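Local coordinates for putative ArsC family related protein (Bacteroides fragilis, PDB 3GKX), which is of unknown function but belongs to the ArsC family, and so is probably related to the thioredoxin-fold arsenate reductases, at residues Q18-W23 against V109-E114; K59-N62 against V67-E70. All blocks are in the same frame, centred on the assembly; numbering follows the deposited sequence.

Contact 1. Residues Q18-W23 against V109-E114; sequences QKAKKW and VGFKPE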
loop_
_atom_site.group_PDB
_atom_site.type_symbol
_atom_site.label_atom_id
_atom_site.label_comp_id
_atom_site.label_asym_id
_atom_site.label_seq_id
_atom_site.Cartn_x
_atom_site.Cartn_y
_atom_site.Cartn_z
ATOM N N GLN B 18 -16.483 -8.459 -14.974
ATOM C CA GLN B 18 -17.766 -9.155 -14.999
ATOM C C GLN B 18 -18.043 -9.866 -13.677
ATOM O O GLN B 18 -19.129 -9.722 -13.107
ATOM C CB GLN B 18 -17.756 -10.152 -16.148
ATOM C CG GLN B 18 -17.190 -9.545 -17.423
ATOM C CD GLN B 18 -17.004 -10.545 -18.539
ATOM O OE1 GLN B 18 -16.414 -11.615 -18.355
ATOM N NE2 GLN B 18 -17.496 -10.193 -19.721
ATOM N N LYS B 19 -17.046 -10.614 -13.195
ATOM C CA LYS B 19 -17.117 -11.300 -11.901
ATOM C C LYS B 19 -17.445 -10.301 -10.767
ATOM O O LYS B 19 -18.374 -10.523 -9.994
ATOM C CB LYS B 19 -15.804 -12.064 -11.620
ATOM C CG LYS B 19 -15.653 -13.399 -12.379
ATOM C CD LYS B 19 -14.188 -13.846 -12.448
ATOM C CE LYS B 19 -14.042 -15.352 -12.415
ATOM N NZ LYS B 19 -13.907 -15.934 -11.042
ATOM N N ALA B 20 -16.704 -9.195 -10.698
ATOM C CA ALA B 20 -16.874 -8.183 -9.644
ATOM C C ALA B 20 -18.258 -7.587 -9.676
ATOM O O ALA B 20 -18.897 -7.417 -8.621
ATOM C CB ALA B 20 -15.849 -7.057 -9.812
ATOM N N LYS B 21 -18.689 -7.246 -10.894
ATOM C CA LYS B 21 -19.969 -6.653 -11.117
ATOM C C LYS B 21 -21.039 -7.670 -10.665
ATOM O O LYS B 21 -21.942 -7.308 -9.910
ATOM C CB LYS B 21 -20.108 -6.285 -12.591
ATOM C CG LYS B 21 -21.548 -5.995 -13.048
ATOM C CD LYS B 21 -21.751 -6.496 -14.476
ATOM C CE LYS B 21 -23.139 -6.173 -15.026
ATOM N NZ LYS B 21 -23.157 -4.778 -15.568
ATOM N N LYS B 22 -20.920 -8.936 -11.102
ATOM C CA LYS B 22 -21.807 -9.996 -10.598
ATOM C C LYS B 22 -21.883 -10.008 -9.058
ATOM O O LYS B 22 -22.975 -10.010 -8.496
ATOM C CB LYS B 22 -21.441 -11.394 -11.156
ATOM C CG LYS B 22 -21.894 -11.671 -12.584
ATOM C CD LYS B 22 -21.390 -13.043 -13.034
ATOM C CE LYS B 22 -21.004 -13.052 -14.492
ATOM N NZ LYS B 22 -19.755 -13.854 -14.759
ATOM N N TRP B 23 -20.723 -9.975 -8.394
ATOM C CA TRP B 23 -20.650 -9.864 -6.936
ATOM C C TRP B 23 -21.354 -8.628 -6.340
ATOM O O TRP B 23 -22.096 -8.758 -5.362
ATOM C CB TRP B 23 -19.193 -9.952 -6.453
ATOM C CG TRP B 23 -19.040 -10.061 -4.958
ATOM C CD1 TRP B 23 -18.864 -11.194 -4.245
ATOM C CD2 TRP B 23 -19.062 -8.983 -4.006
ATOM N NE1 TRP B 23 -18.778 -10.907 -2.903
ATOM C CE2 TRP B 23 -18.900 -9.555 -2.728
ATOM C CE3 TRP B 23 -19.242 -7.601 -4.110
ATOM C CZ2 TRP B 23 -18.869 -8.786 -1.558
ATOM C CZ3 TRP B 23 -19.231 -6.829 -2.945
ATOM C CH2 TRP B 23 -19.041 -7.421 -1.690
ATOM N N VAL B 109 -8.824 -2.302 -5.382
ATOM C CA VAL B 109 -8.175 -2.428 -6.659
ATOM C C VAL B 109 -8.208 -3.883 -7.117
ATOM O O VAL B 109 -7.761 -4.777 -6.407
ATOM C CB VAL B 109 -6.720 -1.944 -6.544
ATOM C CG1 VAL B 109 -6.030 -2.007 -7.910
ATOM C CG2 VAL B 109 -6.674 -0.538 -5.920
ATOM N N GLY B 110 -8.758 -4.130 -8.296
ATOM C CA GLY B 110 -9.002 -5.507 -8.747
ATOM C C GLY B 110 -10.116 -6.149 -7.932
ATOM O O GLY B 110 -10.682 -5.512 -7.037
ATOM N N PHE B 111 -10.414 -7.417 -8.228
ATOM C CA PHE B 111 -11.521 -8.097 -7.583
ATOM C C PHE B 111 -11.091 -9.151 -6.575
ATOM O O PHE B 111 -10.747 -10.270 -6.943
ATOM C CB PHE B 111 -12.485 -8.703 -8.594
ATOM C CG PHE B 111 -13.642 -9.376 -7.947
ATOM C CD1 PHE B 111 -14.400 -8.699 -6.989
ATOM C CD2 PHE B 111 -13.949 -10.691 -8.241
ATOM C CE1 PHE B 111 -15.454 -9.325 -6.346
ATOM C CE2 PHE B 111 -15.013 -11.324 -7.620
ATOM C CZ PHE B 111 -15.759 -10.640 -6.667
ATOM N N LYS B 112 -11.131 -8.790 -5.296
ATOM C CA LYS B 112 -10.773 -9.713 -4.218
ATOM C C LYS B 112 -11.948 -9.790 -3.236
ATOM O O LYS B 112 -12.072 -8.935 -2.344
ATOM C CB LYS B 112 -9.469 -9.279 -3.504
ATOM C CG LYS B 112 -8.301 -8.804 -4.404
ATOM C CD LYS B 112 -7.807 -9.895 -5.398
ATOM C CE LYS B 112 -7.243 -11.143 -4.691
ATOM N NZ LYS B 112 -6.960 -12.295 -5.628
ATOM N N PRO B 113 -12.820 -10.811 -3.401
ATOM C CA PRO B 113 -14.049 -10.936 -2.619
ATOM C C PRO B 113 -13.802 -10.756 -1.125
ATOM O O PRO B 113 -14.619 -10.158 -0.429
ATOM C CB PRO B 113 -14.505 -12.367 -2.914
ATOM C CG PRO B 113 -13.926 -12.680 -4.240
ATOM C CD PRO B 113 -12.606 -11.985 -4.272
ATOM N N GLU B 114 -12.669 -11.266 -0.644
ATOM C CA GLU B 114 -12.298 -11.144 0.762
ATOM C C GLU B 114 -12.273 -9.662 1.144
ATOM O O GLU B 114 -12.718 -9.280 2.223
ATOM C CB GLU B 114 -10.941 -11.831 1.034
#
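F111 reaches from the turn before helix 113-116 to the flank of helix 15-26, where K19, A20 and W23 receive it. Its CG lies anti to the backbone N (chi1 -179°), which carries the ring from the loop to the helix. At the root, F111 CB touches the A20 methyl, with A20 CB 3.9 Å away. One step further, F111 CG and CD1 both lie against that methyl, the closer approach being A20 CB to F111 CD1 at 3.6 Å. The middle of the ring rests on the helix backbone itself: A20 CA sits over the centre of one face, 3.7 Å from the F111 ring centroid and 12° off the normal, a CH-pi contact. A small residue suits position 20, because the ring can then come down onto the main chain. Along one side, F111 CD2 meets K19 CB at 4.1 Å; this lysine lends its aliphatic root while the rest of its chain leads away. The far end of the ring belongs to W23, whose CB lies 3.5 Å from F111 CZ. W23 CD1 lies in the plane of the F111 ring at its edge, and the five-membered ring of the indole is inclined by 58° to the phenylalanine. The opposite face of F111 is covered by P113 CD from its own segment, so the phenyl group is held between a helix backbone and a proline that begins helix 113-116. Beyond the two segments, W116 adds an edge-to-face partner to F111, and A20 also touches F8 on strand 7-10. The contact thus ties the C-terminal helix and the exit of strand 107-109 to the helix that follows the first strand of the thioredoxin-like sheet.

Contact 2. Residues K59-N62 against V67-E70; sequences KFFN and VYKE
F61 and N62 meet Y68, the residue that helix 66-70 turns back toward the loop from which it came. The path to them starts in a short 3-10 segment at K59 and F60, which lead into the contact without joining it. At F61 the chain becomes extended and the side chain points toward the helix. F61 CB comes within 3.6 Å of Y68 CE1. Farther out, F61 CD1 passes Y68 CE1 at 3.9 Å, and F61 CG lies in the plane of the tyrosine ring at its edge. The two side chains cross at about a right angle. With CG of F61 anti to its carbonyl carbon (chi1 -79°), the phenyl group can also reach L88 and L89 of helix 82-89, and it shares L73 and L77 with Y68; a large, wholly apolar residue fits such a meeting point. N62 contributes its main chain here: N62 O lies 3.5 Å from Y68 CB and 3.7 Å from Y68 CG, at the root of the tyrosine. Its side chain serves another part of the fold, for N62 ND2 donates to K94 O and the backbone pairs with L95, which pins the loop down independently of helix 66-70. A tyrosine suits position 68, partly exposed, because its broad ring can pack while its hydroxyl keeps a polar end. The contact is plain packing of the loop after helix 43-53 against the helix that follows it, ring carbons against a methylene and a carbonyl oxygen against carbon. Such forces prescribe no exact bond direction, so the mutual position of loop and helix probably depends largely on shape and on L73 and L77, which touch both aromatic residues.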
loop_
_atom_site.group_PDB
_atom_site.type_symbol
_atom_site.label_atom_id
_atom_site.label_comp_id
_atom_site.label_asym_id
_atom_site.label_seq_id
_atom_site.Cartn_x
_atom_site.Cartn_y
_atom_site.Cartn_z
ATOM N N LYS B 59 0.656 -1.165 -7.991
ATOM C CA LYS B 59 -0.522 -2.047 -7.919
ATOM C C LYS B 59 -1.713 -1.504 -8.699
ATOM O O LYS B 59 -2.716 -2.195 -8.885
ATOM C CB LYS B 59 -0.960 -2.317 -6.474
ATOM C CG LYS B 59 0.012 -3.114 -5.580
ATOM C CD LYS B 59 0.379 -4.420 -6.203
ATOM C CE LYS B 59 0.272 -5.564 -5.225
ATOM N NZ LYS B 59 0.314 -6.857 -6.023
ATOM N N PHE B 60 -1.615 -0.262 -9.137
ATOM C CA PHE B 60 -2.671 0.339 -9.957
ATOM C C PHE B 60 -2.410 0.140 -11.432
ATOM O O PHE B 60 -3.112 0.718 -12.263
ATOM C CB PHE B 60 -2.798 1.827 -9.660
ATOM C CG PHE B 60 -3.630 2.118 -8.439
ATOM C CD1 PHE B 60 -4.904 2.702 -8.565
ATOM C CD2 PHE B 60 -3.158 1.776 -7.157
ATOM C CE1 PHE B 60 -5.693 2.968 -7.419
ATOM C CE2 PHE B 60 -3.933 2.033 -6.042
ATOM C CZ PHE B 60 -5.203 2.636 -6.175
ATOM N N PHE B 61 -1.391 -0.661 -11.764
ATOM C CA PHE B 61 -1.127 -0.976 -13.150
ATOM C C PHE B 61 -1.800 -2.267 -13.601
ATOM O O PHE B 61 -1.801 -3.276 -12.905
ATOM C CB PHE B 61 0.384 -0.926 -13.478
ATOM C CG PHE B 61 0.911 0.488 -13.663
ATOM C CD1 PHE B 61 0.968 1.064 -14.931
ATOM C CD2 PHE B 61 1.294 1.264 -12.562
ATOM C CE1 PHE B 61 1.438 2.382 -15.097
ATOM C CE2 PHE B 61 1.765 2.579 -12.714
ATOM C CZ PHE B 61 1.831 3.135 -13.980
ATOM N N ASN B 62 -2.414 -2.179 -14.768
ATOM C CA ASN B 62 -2.948 -3.331 -15.511
ATOM C C ASN B 62 -1.813 -4.178 -16.167
ATOM O O ASN B 62 -1.480 -3.991 -17.323
ATOM C CB ASN B 62 -3.967 -2.796 -16.528
ATOM C CG ASN B 62 -4.513 -3.855 -17.453
ATOM O OD1 ASN B 62 -4.720 -5.007 -17.065
ATOM N ND2 ASN B 62 -4.782 -3.457 -18.698
ATOM N N VAL B 67 -0.823 -2.509 -23.516
ATOM C CA VAL B 67 -0.205 -1.172 -23.521
ATOM C C VAL B 67 0.948 -1.148 -22.523
ATOM O O VAL B 67 2.034 -0.629 -22.814
ATOM C CB VAL B 67 -1.236 -0.036 -23.254
ATOM C CG1 VAL B 67 -0.527 1.327 -23.113
ATOM C CG2 VAL B 67 -2.327 0.003 -24.395
ATOM N N TYR B 68 0.700 -1.730 -21.353
ATOM C CA TYR B 68 1.753 -2.060 -20.414
ATOM C C TYR B 68 2.952 -2.796 -21.051
ATOM O O TYR B 68 4.113 -2.442 -20.805
ATOM C CB TYR B 68 1.176 -2.946 -19.324
ATOM C CG TYR B 68 2.045 -3.043 -18.110
ATOM C CD1 TYR B 68 1.911 -2.139 -17.067
ATOM C CD2 TYR B 68 2.993 -4.045 -17.998
ATOM C CE1 TYR B 68 2.700 -2.241 -15.941
ATOM C CE2 TYR B 68 3.788 -4.153 -16.895
ATOM C CZ TYR B 68 3.640 -3.253 -15.874
ATOM O OH TYR B 68 4.440 -3.383 -14.768
ATOM N N LYS B 69 2.637 -3.835 -21.831
ATOM C CA LYS B 69 3.614 -4.738 -22.446
ATOM C C LYS B 69 4.553 -3.965 -23.378
ATOM O O LYS B 69 5.773 -3.991 -23.203
ATOM C CB LYS B 69 2.855 -5.830 -23.219
ATOM C CG LYS B 69 3.603 -7.107 -23.533
ATOM C CD LYS B 69 3.002 -7.731 -24.803
ATOM C CE LYS B 69 2.934 -9.239 -24.735
ATOM N NZ LYS B 69 4.047 -9.852 -25.533
ATOM N N GLU B 70 3.974 -3.248 -24.337
ATOM C CA GLU B 70 4.741 -2.568 -25.376
ATOM C C GLU B 70 5.418 -1.256 -24.948
ATOM O O GLU B 70 6.213 -0.705 -25.711
ATOM C CB GLU B 70 3.883 -2.389 -26.631
ATOM C CG GLU B 70 3.826 -3.643 -27.498
ATOM C CD GLU B 70 2.418 -3.989 -27.914
ATOM O OE1 GLU B 70 1.478 -3.374 -27.367
ATOM O OE2 GLU B 70 2.246 -4.875 -28.777
#

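Overall arrangement
Contact 1 joins two parts of the chain 86 residues apart, whereas contact 2 is a local closure, its segments only 5 residues apart, lying within the span that contact 1 brackets. Their centres are 19 Å apart, yet their segments touch through V109: V109 CG2 packs on F60 CZ at 3.5 Å, and V109 CG1 lies 3.5 Å from K59 O. The end of strand 107-109 thus meets the 3-10 segment that leads into contact 2. The side chains of A20 and N62 lie near, without touching, a CxxC pair, C14 and C17 at the start of helix 15-26, an unconfirmed thioredoxin-type pattern. This would place both contacts near a possible redox-type site, if the pattern has that role.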